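Local coordinates for prolyl oligopeptidase (Galerina marginata, PDB 5N4B), which cleaves peptide bonds after proline and, as a dual-function enzyme, processes and macrocyclises the precursor peptides of the amanitin toxins, at residues 74-79 and 512-517; 112-117 and 128-133; 217-222 and 234-239; 378-383 and 532-537; 599-604 and 654-659. The protein carries 1 engineered substitution. All blocks are in the same frame, centred on the assembly; numbering follows the deposited sequence.

Contact 1: 74-79 and 512-517; sequences EKFRAS and ILTFLQ
Thr-514 points from helix 510-519 toward helix 68-80, and three residues of that helix, Lys-75, Phe-76 and Ser-79, gather round it. The local axes run 9.6 Å apart at 134°, an oblique and largely antiparallel crossing with the small Thr-514 at its centre. The two branches of Thr-514 do different work. Its methyl CG2 lies in the plane of the Phe-76 ring, at the edge, 3.9 Å from CD1, and equally close to Lys-75 CB. Its hydroxyl OG1 bonds back to Pro-510 O one helical turn earlier and meets Ser-79 CB at 3.2 Å. Ser-79 likewise keeps its polarity at home: chi1 of 83° turns Ser-79 OG back to Phe-76 O, 2.9 Å away, while CB faces the threonine. Packing is looser at Phe-515, where Phe-76 CZ comes to the edge of the Phe-515 ring, 4.5 Å from CD2; Trp-716 and Ala-712 of helix 705-722 also touch the Phe-76 side chain. On the more open side, Lys-75 lends its CB to the contact while its long chain carries the ammonium away from the interface. Hydroxyls that bond within their own helices suit a buried crossing: with their hydrogen bonds made at home, what passes between the helices is mainly van der Waals and apolar contact.

Contact 2: 112-117 and 128-133; sequences RSKEPA and VGDVFF
Val-128 accepts at its carbonyl O from Lys-114 N, 3.0 Å away, where strands 109-113 and 129-133 come together as the third and fourth strands of a four-stranded antiparallel propeller blade. The same oxygen receives a CA-H...O contact from Ser-113 and, at 2.8 Å, a water that also bonds to Glu-115 N, so the strand end stays linked as the chains part. Gly-129, where the chain leaves the short helix 125-128, pairs with Ser-113 at a non-hydrogen-bonded position; its bare CA fits 3.2 Å from Arg-112 O, leaving little room for a side chain. Asp-130 then forms the hydrogen-bonded pair with Arg-112: its O takes the N-H of Arg-112 in an almost straight bond (2.8 Å, 176°), and its own N donates back. Its carboxylate also holds Lys-114, whose chain crosses it at about a right angle after a bend at the last torsion (chi4 -76°) that brings NZ round to the acid. A charged pair suits this edge of the blade, where the lysine is exposed. Farther on, at the corner of the chain, Phe-132 sets its CB against Arg-112 CB before its ring turns away to meet Phe-158 edge-to-face. In the salt bridge, Lys-114 NZ meets Asp-130 OD1 on its syn side at 2.7 Å, 24° out of the carboxylate plane.

Contact 3: 217-222 and 234-239; sequences YQRYPA and NAMMCY
Tyr-217 lays its ring beside Cys-238: with chi1 at 71°, CG sits between the backbone N and the carbonyl carbon, and the ring folds back over the neighbouring strand. CZ comes to 3.6 Å from Cys-238 CB, while the thiol SG stands obliquely to the ring in a sulfur-aromatic contact, 5.2 Å from the centroid. Tyr-217 OH hydrogen-bonds to Asp-249 and Gln-246. Arg-219, on the same face, starts with a similar turn, and a bend at chi3 (-64°) brings its guanidinium back to the next residue, where NE and NH2 both hold Tyr-220 O side-on, in the guanidinium plane, at 3.0 and 2.9 Å. Curled in this way, the arginine offers its aliphatic part to the partner strand: CG touches Cys-238 SG at 3.7 Å, and Met-236, side by side with it, tucks its flexible CE against Pro-221 N. Gln-218 and Met-237 occupy the other face, where Met-237 SD bends back over Tyr-217 O. Ala-235 CA lies over one face of the Tyr-220 ring, and its small CB is 3.7 Å from CE1. Four backbone bonds, from the pairs Tyr-217/Cys-238 and Arg-219/Met-236, join the strands. Strands 214-219 and 236-241 are the two middle strands of a propeller blade, flanked by 207-208 and 250-254, while Gln-218, Ala-235 and Met-237 pack on strand 262-267 of the next blade.

Contact 4: 378-383 and 532-537; sequences KRNVKD and GEFGEE
One water oxygen ties Val-381 to Glu-533: Val-381 N donates to it at 2.9 Å, Glu-533 O lies 2.7 Å away, where it can accept from the water, and Lys-378 O adds a weak bond. Beside this bridge the contact is mostly carbon against carbon. Val-381 CG1 rests 3.7 Å from Glu-533 CG, and Val-381 CG2 lies 4.0 Å from Phe-534 CZ. The glutamate can serve as an apolar surface because the bend at chi2 (89°) sends its carboxylate off, OE2 to Ala-504 N, so CB and CG are what the valine meets. Val-381 stands at the tip of a beta hairpin with a two-residue loop, a type I' turn joining strands 372-379 and 382-388 of a propeller blade; the loop it meets belongs to the hydrolase domain, so this is a junction between domains. Asn-380 suits the first left-handed turn position, as asparagine commonly does, whereas a beta-branched valine at the second (phi 67°) is less usual and is here packed in also by Phe-477 and Gln-463. Behind the turn, Lys-378 NZ is balanced by Asp-383 OD1 at 2.8 Å and by Asp-505. Asn-380 ND2 approaches the edge of the Phe-534 ring 4.1 Å from CE1, amide and ring planes 66° apart.

Contact 5: 599-604 and 654-659; sequences AVPEGG and TLITVN
Strands 598-602 and 653-659 are parallel neighbours in the central sheet of the alpha/beta-hydrolase domain, joined first where Leu-655 N donates to Ala-599 O at 3.0 Å. Two more bonds follow along the same ladder: Thr-657 N to Pro-601 O, in the carbonyl plane, and Gly-603 N to Thr-657 O at 2.8 Å, nearly straight (169°). Pro-601 has no N-H to give, so the buried Leu-655 O finds no hydrogen-bond partner; what meets it is carbon, with Val-600 CA at 3.3 Å in a CA-H...O contact and Pro-601 CD at 3.5 Å. The compact apolar proline ring packs its CG against Ile-656 CG1 at 3.7 Å, and both sit among helices, Pro-601 by Val-584 and Ile-656 by Phe-673. The strands end at the catalytic triad of the fold: between nearest atoms, Gly-603 lies about 4 Å from the side chain of Asp-662 and about 6 Å from that of Ala-578, the engineered residue that replaces the nucleophilic serine. Glycine suits the turn off the strand because its phi is positive. Just before it, Glu-602 runs alongside Thr-657, its CG 3.3 Å from OG1, the hydroxyl lying between the backbone N and the carbonyl carbon (chi1 71°). The extended glutamate carries its carboxylate beyond the threonine, where OE2 meets Lys-715 and Asn-575 and OE1 bonds to a polar side chain of the bound peptide.

Contacts 2 and 3 each join neighbouring strands within a propeller blade, and contact 5 does the same in the hydrolase sheet, with parallel rather than antiparallel pairing. Contacts 1 and 4 instead bring distant parts of the chain together through side chains; their segments alternate along the sequence. Contacts 1, 3, 4 and 5 are buried, contact 2 only partly. The outlying contact 2 relies on a salt bridge and waters besides its strand bonds, contacts 3 and 5 combine strand bonds with apolar packing, contact 1 is mainly apolar, and contact 4 adds a bridging water. Contact 5 adjoins the catalytic residues, and contact 3 brings the Tyr-220 side chain to about 8 Å from that of His-699.

Contact 1: 74-79 and 512-517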
# COMPACT_ATOMS: atom_id res chain seq x y z
N GLU A 74 13.51 20.47 10.31
CA GLU A 74 13.21 21.77 9.72
C GLU A 74 13.18 21.69 8.20
O GLU A 74 12.27 22.23 7.55
CB GLU A 74 14.27 22.75 10.20
CG GLU A 74 14.20 24.12 9.65
CD GLU A 74 15.38 25.05 10.05
OE1 GLU A 74 16.25 24.69 10.95
OE2 GLU A 74 15.49 26.08 9.37
N LYS A 75 14.18 21.03 7.61
CA LYS A 75 14.24 20.91 6.15
C LYS A 75 13.09 20.04 5.62
O LYS A 75 12.51 20.35 4.58
CB LYS A 75 15.57 20.27 5.73
CG LYS A 75 16.83 21.09 6.03
CD LYS A 75 18.10 20.25 5.74
CE LYS A 75 19.40 20.96 6.14
NZ LYS A 75 19.62 22.17 5.36
N PHE A 76 12.77 18.96 6.32
CA PHE A 76 11.75 18.02 5.84
C PHE A 76 10.35 18.63 5.96
O PHE A 76 9.52 18.45 5.07
CB PHE A 76 11.79 16.73 6.65
CG PHE A 76 13.01 15.84 6.38
CD1 PHE A 76 13.86 16.09 5.33
CD2 PHE A 76 13.28 14.79 7.22
CE1 PHE A 76 14.93 15.22 5.07
CE2 PHE A 76 14.38 13.91 6.99
CZ PHE A 76 15.19 14.14 5.93
N ARG A 77 10.06 19.29 7.07
CA ARG A 77 8.78 19.97 7.19
C ARG A 77 8.58 20.96 6.07
O ARG A 77 7.52 20.99 5.45
CB ARG A 77 8.71 20.68 8.54
CG ARG A 77 7.33 21.17 8.93
CD ARG A 77 7.31 21.96 10.25
NE ARG A 77 7.91 21.22 11.40
CZ ARG A 77 9.08 21.46 11.93
NH1 ARG A 77 9.87 22.43 11.49
NH2 ARG A 77 9.47 20.74 12.97
N ALA A 78 9.61 21.74 5.75
CA ALA A 78 9.49 22.70 4.65
C ALA A 78 9.25 21.98 3.33
O ALA A 78 8.46 22.44 2.50
CB ALA A 78 10.72 23.59 4.60
N SER A 79 9.93 20.86 3.12
CA SER A 79 9.79 20.14 1.86
C SER A 79 8.38 19.59 1.67
O SER A 79 7.97 19.39 0.53
CB SER A 79 10.84 19.03 1.75
OG SER A 79 10.46 17.85 2.41
N ILE A 512 12.74 12.43 0.69
CA ILE A 512 13.88 11.73 0.11
C ILE A 512 14.70 12.69 -0.74
O ILE A 512 15.93 12.72 -0.62
CB ILE A 512 13.44 10.47 -0.65
CG1 ILE A 512 12.90 9.47 0.37
CG2 ILE A 512 14.62 9.89 -1.41
CD1 ILE A 512 12.22 8.22 -0.20
N LEU A 513 14.06 13.46 -1.63
CA LEU A 513 14.85 14.37 -2.46
C LEU A 513 15.63 15.37 -1.61
O LEU A 513 16.76 15.71 -1.93
CB LEU A 513 13.97 15.11 -3.48
CG LEU A 513 13.27 14.18 -4.49
CD1 LEU A 513 12.50 15.03 -5.47
CD2 LEU A 513 14.22 13.24 -5.22
N THR A 514 15.03 15.86 -0.54
CA THR A 514 15.74 16.77 0.35
C THR A 514 16.97 16.10 0.95
O THR A 514 18.04 16.70 1.00
CB THR A 514 14.77 17.24 1.43
OG1 THR A 514 13.73 18.00 0.82
CG2 THR A 514 15.46 18.13 2.42
N PHE A 515 16.84 14.85 1.39
CA PHE A 515 17.99 14.13 1.89
C PHE A 515 19.08 14.01 0.83
O PHE A 515 20.26 14.24 1.09
CB PHE A 515 17.57 12.76 2.37
CG PHE A 515 18.65 11.95 3.04
CD1 PHE A 515 19.49 11.15 2.29
CD2 PHE A 515 18.82 12.00 4.41
CE1 PHE A 515 20.46 10.40 2.88
CE2 PHE A 515 19.78 11.25 5.01
CZ PHE A 515 20.61 10.46 4.26
N LEU A 516 18.69 13.68 -0.40
CA LEU A 516 19.66 13.51 -1.46
C LEU A 516 20.43 14.79 -1.70
O LEU A 516 21.66 14.78 -1.89
CB LEU A 516 18.99 13.05 -2.77
CG LEU A 516 18.16 11.75 -2.71
CD1 LEU A 516 17.77 11.33 -4.09
CD2 LEU A 516 18.86 10.64 -2.01
N GLN A 517 19.73 15.90 -1.77
CA GLN A 517 20.37 17.19 -1.97
C GLN A 517 21.22 17.60 -0.78
O GLN A 517 22.34 18.08 -0.96
CB GLN A 517 19.32 18.24 -2.29
CG GLN A 517 19.90 19.60 -2.64
CD GLN A 517 18.90 20.60 -3.18
OE1 GLN A 517 17.77 20.29 -3.46
NE2 GLN A 517 19.34 21.84 -3.27

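Contact 2: 112-117 and 128-133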
# COMPACT_ATOMS: atom_id res chain seq x y z
N ARG A 112 -16.04 20.74 -2.97
CA ARG A 112 -17.10 20.76 -4.14
C ARG A 112 -17.13 22.09 -4.87
O ARG A 112 -17.05 23.17 -4.31
CB ARG A 112 -18.46 20.76 -3.40
CG ARG A 112 -19.71 20.86 -4.29
CD ARG A 112 -21.04 20.84 -3.49
NE ARG A 112 -22.22 20.93 -4.39
CZ ARG A 112 -22.76 22.08 -4.85
NH1 ARG A 112 -23.90 22.07 -5.57
NH2 ARG A 112 -22.19 23.24 -4.59
N SER A 113 -17.15 21.98 -6.16
CA SER A 113 -17.11 23.19 -6.97
C SER A 113 -18.30 24.09 -6.67
O SER A 113 -19.41 23.62 -6.47
CB SER A 113 -17.06 22.84 -8.48
OG SER A 113 -18.20 22.12 -8.92
N LYS A 114 -18.01 25.38 -6.64
CA LYS A 114 -19.07 26.38 -6.48
C LYS A 114 -20.04 26.33 -7.64
O LYS A 114 -21.25 26.48 -7.45
CB LYS A 114 -18.43 27.77 -6.39
CG LYS A 114 -17.57 27.99 -5.13
CD LYS A 114 -16.96 29.37 -5.12
CE LYS A 114 -16.01 29.59 -3.99
NZ LYS A 114 -16.74 29.79 -2.75
N GLU A 115 -19.52 26.16 -8.86
CA GLU A 115 -20.34 26.15 -10.06
C GLU A 115 -20.39 24.75 -10.63
O GLU A 115 -19.45 23.97 -10.44
CB GLU A 115 -19.72 27.03 -11.14
CG GLU A 115 -19.41 28.46 -10.73
CD GLU A 115 -20.65 29.29 -10.50
OE1 GLU A 115 -21.69 28.98 -11.12
OE2 GLU A 115 -20.57 30.25 -9.70
N PRO A 116 -21.47 24.39 -11.39
CA PRO A 116 -21.55 23.08 -12.06
C PRO A 116 -20.77 23.08 -13.37
O PRO A 116 -21.33 23.03 -14.49
CB PRO A 116 -23.06 22.90 -12.26
CG PRO A 116 -23.52 24.34 -12.48
CD PRO A 116 -22.72 25.16 -11.52
N ALA A 117 -19.48 23.27 -13.26
CA ALA A 117 -18.58 23.38 -14.40
C ALA A 117 -17.18 23.03 -13.92
O ALA A 117 -16.86 23.21 -12.75
CB ALA A 117 -18.57 24.82 -14.94
N VAL A 128 -12.54 28.41 -6.09
CA VAL A 128 -13.40 27.69 -7.02
C VAL A 128 -14.24 26.62 -6.34
O VAL A 128 -15.12 26.02 -7.00
CB VAL A 128 -12.61 27.07 -8.19
CG1 VAL A 128 -11.83 28.13 -9.01
CG2 VAL A 128 -11.68 25.97 -7.70
N GLY A 129 -14.01 26.35 -5.05
CA GLY A 129 -14.73 25.32 -4.33
C GLY A 129 -14.98 25.70 -2.90
O GLY A 129 -14.43 26.68 -2.39
N ASP A 130 -15.92 24.98 -2.30
CA ASP A 130 -16.22 25.10 -0.88
C ASP A 130 -16.01 23.72 -0.25
O ASP A 130 -16.06 22.68 -0.91
CB ASP A 130 -17.71 25.47 -0.61
CG ASP A 130 -18.23 26.68 -1.41
OD1 ASP A 130 -17.61 27.72 -1.30
OD2 ASP A 130 -19.26 26.54 -2.14
N VAL A 131 -15.79 23.68 1.06
CA VAL A 131 -15.66 22.41 1.77
C VAL A 131 -16.97 21.66 1.66
O VAL A 131 -18.04 22.20 1.94
CB VAL A 131 -15.28 22.64 3.24
CG1 VAL A 131 -15.35 21.36 4.04
CG2 VAL A 131 -13.91 23.32 3.35
N PHE A 132 -16.88 20.37 1.31
CA PHE A 132 -17.97 19.42 1.44
C PHE A 132 -17.77 18.49 2.63
O PHE A 132 -18.69 18.31 3.44
CB PHE A 132 -18.23 18.60 0.14
CG PHE A 132 -19.07 17.42 0.38
CD1 PHE A 132 -20.34 17.57 0.88
CD2 PHE A 132 -18.60 16.13 0.22
CE1 PHE A 132 -21.09 16.50 1.21
CE2 PHE A 132 -19.34 15.07 0.54
CZ PHE A 132 -20.60 15.21 1.02
N PHE A 133 -16.58 17.93 2.79
CA PHE A 133 -16.38 16.94 3.84
C PHE A 133 -14.97 17.06 4.36
O PHE A 133 -14.00 16.76 3.64
CB PHE A 133 -16.66 15.51 3.34
CG PHE A 133 -16.58 14.47 4.41
CD1 PHE A 133 -17.68 14.23 5.22
CD2 PHE A 133 -15.44 13.75 4.64
CE1 PHE A 133 -17.66 13.28 6.22
CE2 PHE A 133 -15.44 12.78 5.69
CZ PHE A 133 -16.56 12.60 6.46
O HOH W 1 -19.50 24.12 -3.13
O HOH W 2 -14.58 28.72 -0.90
O HOH W 3 -16.63 26.55 -9.29

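Contact 3: 217-222 and 234-239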
# COMPACT_ATOMS: atom_id res chain seq x y z
N TYR A 217 -20.71 -4.06 1.00
CA TYR A 217 -19.56 -3.91 1.88
C TYR A 217 -19.31 -5.23 2.59
O TYR A 217 -20.24 -5.99 2.87
CB TYR A 217 -19.81 -2.79 2.89
CG TYR A 217 -20.83 -3.14 3.93
CD1 TYR A 217 -22.21 -3.12 3.66
CD2 TYR A 217 -20.43 -3.61 5.15
CE1 TYR A 217 -23.12 -3.52 4.60
CE2 TYR A 217 -21.35 -4.03 6.10
CZ TYR A 217 -22.68 -4.00 5.81
OH TYR A 217 -23.61 -4.45 6.77
N GLN A 218 -18.04 -5.49 2.90
CA GLN A 218 -17.66 -6.69 3.64
C GLN A 218 -17.64 -6.38 5.13
O GLN A 218 -17.05 -5.38 5.57
CB GLN A 218 -16.31 -7.20 3.21
CG GLN A 218 -15.90 -8.45 4.01
CD GLN A 218 -14.71 -9.10 3.38
OE1 GLN A 218 -14.84 -10.16 2.78
NE2 GLN A 218 -13.55 -8.45 3.44
N ARG A 219 -18.25 -7.24 5.91
CA ARG A 219 -18.14 -7.08 7.34
C ARG A 219 -17.88 -8.41 8.04
O ARG A 219 -17.93 -9.49 7.46
CB ARG A 219 -19.36 -6.44 7.95
CG ARG A 219 -20.56 -7.28 7.65
CD ARG A 219 -21.63 -7.08 8.67
NE ARG A 219 -21.25 -7.52 10.01
CZ ARG A 219 -22.08 -7.45 11.03
NH1 ARG A 219 -23.31 -6.97 10.85
NH2 ARG A 219 -21.66 -7.86 12.21
N TYR A 220 -17.55 -8.29 9.28
CA TYR A 220 -17.18 -9.39 10.14
C TYR A 220 -18.17 -9.56 11.28
O TYR A 220 -18.97 -8.66 11.53
CB TYR A 220 -15.78 -9.18 10.66
CG TYR A 220 -14.77 -9.44 9.57
CD1 TYR A 220 -14.26 -10.72 9.37
CD2 TYR A 220 -14.40 -8.45 8.67
CE1 TYR A 220 -13.35 -10.99 8.37
CE2 TYR A 220 -13.50 -8.73 7.66
CZ TYR A 220 -12.99 -10.00 7.52
OH TYR A 220 -12.09 -10.24 6.48
N PRO A 221 -18.14 -10.69 11.98
CA PRO A 221 -19.06 -10.86 13.11
C PRO A 221 -18.80 -9.81 14.16
O PRO A 221 -17.64 -9.44 14.41
CB PRO A 221 -18.74 -12.26 13.62
CG PRO A 221 -18.20 -12.99 12.38
CD PRO A 221 -17.42 -11.93 11.65
N ALA A 222 -19.89 -9.35 14.78
CA ALA A 222 -19.76 -8.44 15.91
C ALA A 222 -19.08 -9.19 17.04
O ALA A 222 -19.27 -10.40 17.19
CB ALA A 222 -21.14 -7.95 16.36
N ASN A 234 -14.83 -15.45 9.13
CA ASN A 234 -16.25 -15.52 8.81
C ASN A 234 -16.78 -14.21 8.24
O ASN A 234 -17.89 -13.76 8.53
CB ASN A 234 -17.08 -15.99 10.02
CG ASN A 234 -16.74 -17.39 10.44
OD1 ASN A 234 -17.15 -18.40 9.81
ND2 ASN A 234 -15.94 -17.48 11.44
N ALA A 235 -16.01 -13.67 7.28
CA ALA A 235 -16.45 -12.49 6.54
C ALA A 235 -17.75 -12.74 5.81
O ALA A 235 -18.07 -13.86 5.36
CB ALA A 235 -15.40 -12.10 5.50
N MET A 236 -18.50 -11.67 5.67
CA MET A 236 -19.79 -11.66 4.99
C MET A 236 -19.79 -10.50 4.02
O MET A 236 -19.51 -9.36 4.40
CB MET A 236 -20.95 -11.43 5.99
CG MET A 236 -21.10 -12.50 7.03
SD MET A 236 -22.04 -11.96 8.46
CE MET A 236 -20.70 -11.21 9.39
N MET A 237 -20.17 -10.75 2.78
CA MET A 237 -20.49 -9.67 1.86
C MET A 237 -21.95 -9.30 2.06
O MET A 237 -22.84 -10.16 1.94
CB MET A 237 -20.19 -10.05 0.41
CG MET A 237 -20.49 -8.97 -0.59
SD MET A 237 -19.60 -7.43 -0.38
CE MET A 237 -17.94 -8.01 -0.59
N CYS A 238 -22.21 -8.05 2.37
CA CYS A 238 -23.51 -7.58 2.78
C CYS A 238 -23.94 -6.41 1.93
O CYS A 238 -23.11 -5.78 1.23
CB CYS A 238 -23.50 -7.13 4.24
SG CYS A 238 -23.23 -8.49 5.40
N TYR A 239 -25.23 -6.12 2.00
CA TYR A 239 -25.84 -4.99 1.32
C TYR A 239 -26.60 -4.13 2.32
O TYR A 239 -27.42 -4.65 3.09
CB TYR A 239 -26.78 -5.47 0.21
CG TYR A 239 -27.54 -4.40 -0.47
CD1 TYR A 239 -26.98 -3.58 -1.46
CD2 TYR A 239 -28.86 -4.21 -0.10
CE1 TYR A 239 -27.81 -2.57 -2.05
CE2 TYR A 239 -29.62 -3.24 -0.65
CZ TYR A 239 -29.12 -2.46 -1.61
OH TYR A 239 -30.03 -1.51 -2.09

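Contact 4: 378-383 and 532-537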
# COMPACT_ATOMS: atom_id res chain seq x y z
N LYS A 378 2.83 -1.44 -17.84
CA LYS A 378 4.05 -1.23 -17.07
C LYS A 378 5.17 -1.96 -17.81
O LYS A 378 5.19 -3.18 -17.80
CB LYS A 378 3.89 -1.71 -15.64
CG LYS A 378 5.02 -1.30 -14.72
CD LYS A 378 4.90 -1.87 -13.34
CE LYS A 378 3.61 -1.43 -12.63
NZ LYS A 378 3.47 0.03 -12.49
N ARG A 379 6.05 -1.22 -18.48
CA ARG A 379 7.11 -1.79 -19.28
C ARG A 379 8.43 -1.34 -18.63
O ARG A 379 8.68 -0.13 -18.49
CB ARG A 379 7.02 -1.27 -20.72
CG ARG A 379 8.06 -1.93 -21.61
CD ARG A 379 8.20 -1.22 -22.98
NE ARG A 379 6.88 -1.00 -23.47
CZ ARG A 379 6.11 -1.93 -24.03
NH1 ARG A 379 6.56 -3.17 -24.22
NH2 ARG A 379 4.86 -1.58 -24.38
N ASN A 380 9.25 -2.30 -18.22
CA ASN A 380 10.48 -1.95 -17.51
C ASN A 380 10.18 -1.07 -16.30
O ASN A 380 10.94 -0.18 -15.93
CB ASN A 380 11.54 -1.32 -18.42
CG ASN A 380 12.01 -2.22 -19.50
OD1 ASN A 380 12.05 -1.83 -20.68
ND2 ASN A 380 12.34 -3.39 -19.13
N VAL A 381 9.07 -1.36 -15.61
CA VAL A 381 8.66 -0.73 -14.37
C VAL A 381 8.30 0.73 -14.55
O VAL A 381 8.25 1.51 -13.58
CB VAL A 381 9.71 -0.93 -13.25
CG1 VAL A 381 9.01 -0.85 -11.87
CG2 VAL A 381 10.44 -2.24 -13.38
N LYS A 382 7.97 1.12 -15.78
CA LYS A 382 7.58 2.49 -16.09
C LYS A 382 6.27 2.42 -16.88
O LYS A 382 6.11 1.62 -17.80
CB LYS A 382 8.68 3.15 -16.93
CG LYS A 382 10.01 3.33 -16.11
CD LYS A 382 11.22 3.69 -16.94
CE LYS A 382 11.77 2.48 -17.66
NZ LYS A 382 12.85 2.92 -18.53
N ASP A 383 5.32 3.25 -16.49
CA ASP A 383 3.97 3.16 -17.01
C ASP A 383 3.81 3.91 -18.32
O ASP A 383 4.34 5.02 -18.51
CB ASP A 383 2.98 3.68 -15.98
CG ASP A 383 2.79 2.73 -14.81
OD1 ASP A 383 3.16 1.51 -14.89
OD2 ASP A 383 2.15 3.13 -13.79
N GLY A 532 5.84 -7.56 -8.40
CA GLY A 532 4.99 -7.75 -9.56
C GLY A 532 5.44 -7.06 -10.80
O GLY A 532 4.68 -7.05 -11.78
N GLU A 533 6.65 -6.54 -10.84
CA GLU A 533 7.08 -5.65 -11.90
C GLU A 533 7.00 -6.33 -13.26
O GLU A 533 6.63 -5.70 -14.26
CB GLU A 533 8.51 -5.20 -11.63
CG GLU A 533 8.68 -4.25 -10.45
CD GLU A 533 8.90 -4.96 -9.11
OE1 GLU A 533 8.65 -6.18 -9.02
OE2 GLU A 533 9.32 -4.23 -8.16
N PHE A 534 7.38 -7.60 -13.33
CA PHE A 534 7.38 -8.38 -14.56
C PHE A 534 6.34 -9.48 -14.55
O PHE A 534 6.54 -10.53 -15.14
CB PHE A 534 8.79 -8.85 -14.87
CG PHE A 534 9.74 -7.69 -15.08
CD1 PHE A 534 9.74 -7.00 -16.27
CD2 PHE A 534 10.61 -7.27 -14.06
CE1 PHE A 534 10.60 -5.95 -16.45
CE2 PHE A 534 11.47 -6.21 -14.26
CZ PHE A 534 11.46 -5.55 -15.45
N GLY A 535 5.24 -9.22 -13.88
CA GLY A 535 4.13 -10.17 -13.91
C GLY A 535 4.26 -11.32 -12.93
O GLY A 535 5.14 -11.39 -12.05
N GLU A 536 3.37 -12.29 -13.14
CA GLU A 536 3.27 -13.41 -12.19
C GLU A 536 4.57 -14.17 -12.07
O GLU A 536 4.89 -14.71 -10.99
CB GLU A 536 2.17 -14.41 -12.59
CG GLU A 536 2.45 -15.98 -12.24
CD GLU A 536 2.27 -16.34 -10.77
OE1 GLU A 536 1.89 -15.47 -9.97
OE2 GLU A 536 2.52 -17.52 -10.42
N GLU A 537 5.32 -14.30 -13.14
CA GLU A 537 6.56 -15.04 -13.07
C GLU A 537 7.61 -14.33 -12.21
O GLU A 537 8.49 -14.99 -11.65
CB GLU A 537 7.13 -15.37 -14.46
CG GLU A 537 6.26 -16.33 -15.26
CD GLU A 537 6.26 -17.75 -14.71
OE1 GLU A 537 7.34 -18.30 -14.41
OE2 GLU A 537 5.15 -18.32 -14.58
O HOH W 4 7.38 -3.67 -15.95

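Contact 5: 599-604 and 654-659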
# COMPACT_ATOMS: atom_id res chain seq x y z
N ALA A 599 20.59 0.13 8.75
CA ALA A 599 19.38 -0.62 8.43
C ALA A 599 18.21 -0.09 9.23
O ALA A 599 18.30 0.08 10.45
CB ALA A 599 19.59 -2.11 8.73
N VAL A 600 17.08 0.15 8.55
CA VAL A 600 15.85 0.67 9.18
C VAL A 600 14.68 -0.19 8.72
O VAL A 600 14.04 0.11 7.69
CB VAL A 600 15.63 2.17 8.94
CG1 VAL A 600 14.32 2.59 9.62
CG2 VAL A 600 16.78 2.93 9.49
N PRO A 601 14.38 -1.30 9.42
CA PRO A 601 13.17 -2.08 9.13
C PRO A 601 11.98 -1.51 9.86
O PRO A 601 12.07 -1.29 11.08
CB PRO A 601 13.54 -3.48 9.62
CG PRO A 601 14.50 -3.20 10.76
CD PRO A 601 15.21 -1.91 10.47
N GLU A 602 10.88 -1.29 9.16
CA GLU A 602 9.67 -0.65 9.73
C GLU A 602 8.52 -1.67 9.75
O GLU A 602 8.13 -2.19 8.72
CB GLU A 602 9.27 0.57 8.92
CG GLU A 602 10.36 1.61 8.81
CD GLU A 602 9.95 2.82 7.97
OE1 GLU A 602 8.73 3.17 7.96
OE2 GLU A 602 10.80 3.47 7.37
N GLY A 603 7.97 -1.93 10.93
CA GLY A 603 6.84 -2.84 11.02
C GLY A 603 7.01 -4.16 10.30
O GLY A 603 6.07 -4.64 9.64
N GLY A 604 8.19 -4.76 10.42
CA GLY A 604 8.54 -5.91 9.62
C GLY A 604 8.15 -7.25 10.21
O GLY A 604 8.07 -7.45 11.43
N THR A 654 21.37 -0.21 13.38
CA THR A 654 20.03 -0.62 13.07
C THR A 654 19.07 0.14 13.97
O THR A 654 19.25 0.17 15.20
CB THR A 654 19.88 -2.13 13.27
OG1 THR A 654 20.70 -2.84 12.33
CG2 THR A 654 18.46 -2.58 13.01
N LEU A 655 18.04 0.73 13.36
CA LEU A 655 16.97 1.43 14.05
C LEU A 655 15.68 0.80 13.56
O LEU A 655 15.27 0.99 12.41
CB LEU A 655 16.95 2.91 13.78
CG LEU A 655 15.78 3.66 14.44
CD1 LEU A 655 15.90 3.61 15.96
CD2 LEU A 655 15.73 5.09 14.00
N ILE A 656 15.09 -0.05 14.37
CA ILE A 656 13.82 -0.72 14.04
C ILE A 656 12.70 0.18 14.51
O ILE A 656 12.82 0.83 15.56
CB ILE A 656 13.77 -2.10 14.74
CG1 ILE A 656 15.02 -2.92 14.40
CG2 ILE A 656 12.49 -2.81 14.42
CD1 ILE A 656 14.96 -4.37 14.75
N THR A 657 11.64 0.27 13.75
CA THR A 657 10.51 1.11 14.16
C THR A 657 9.22 0.30 14.04
O THR A 657 9.03 -0.42 13.06
CB THR A 657 10.42 2.47 13.41
OG1 THR A 657 10.04 2.25 12.05
CG2 THR A 657 11.80 3.17 13.39
N VAL A 658 8.36 0.42 15.05
CA VAL A 658 7.06 -0.21 15.04
C VAL A 658 6.02 0.70 15.65
O VAL A 658 6.33 1.62 16.40
CB VAL A 658 7.01 -1.60 15.74
CG1 VAL A 658 7.97 -2.60 15.09
CG2 VAL A 658 7.25 -1.44 17.23
N ASN A 659 4.75 0.39 15.35
CA ASN A 659 3.57 1.01 15.95
C ASN A 659 2.89 -0.03 16.80
O ASN A 659 2.62 -1.14 16.33
CB ASN A 659 2.66 1.52 14.82
CG ASN A 659 3.33 2.65 13.98
OD1 ASN A 659 3.95 3.56 14.54
ND2 ASN A 659 3.21 2.58 12.64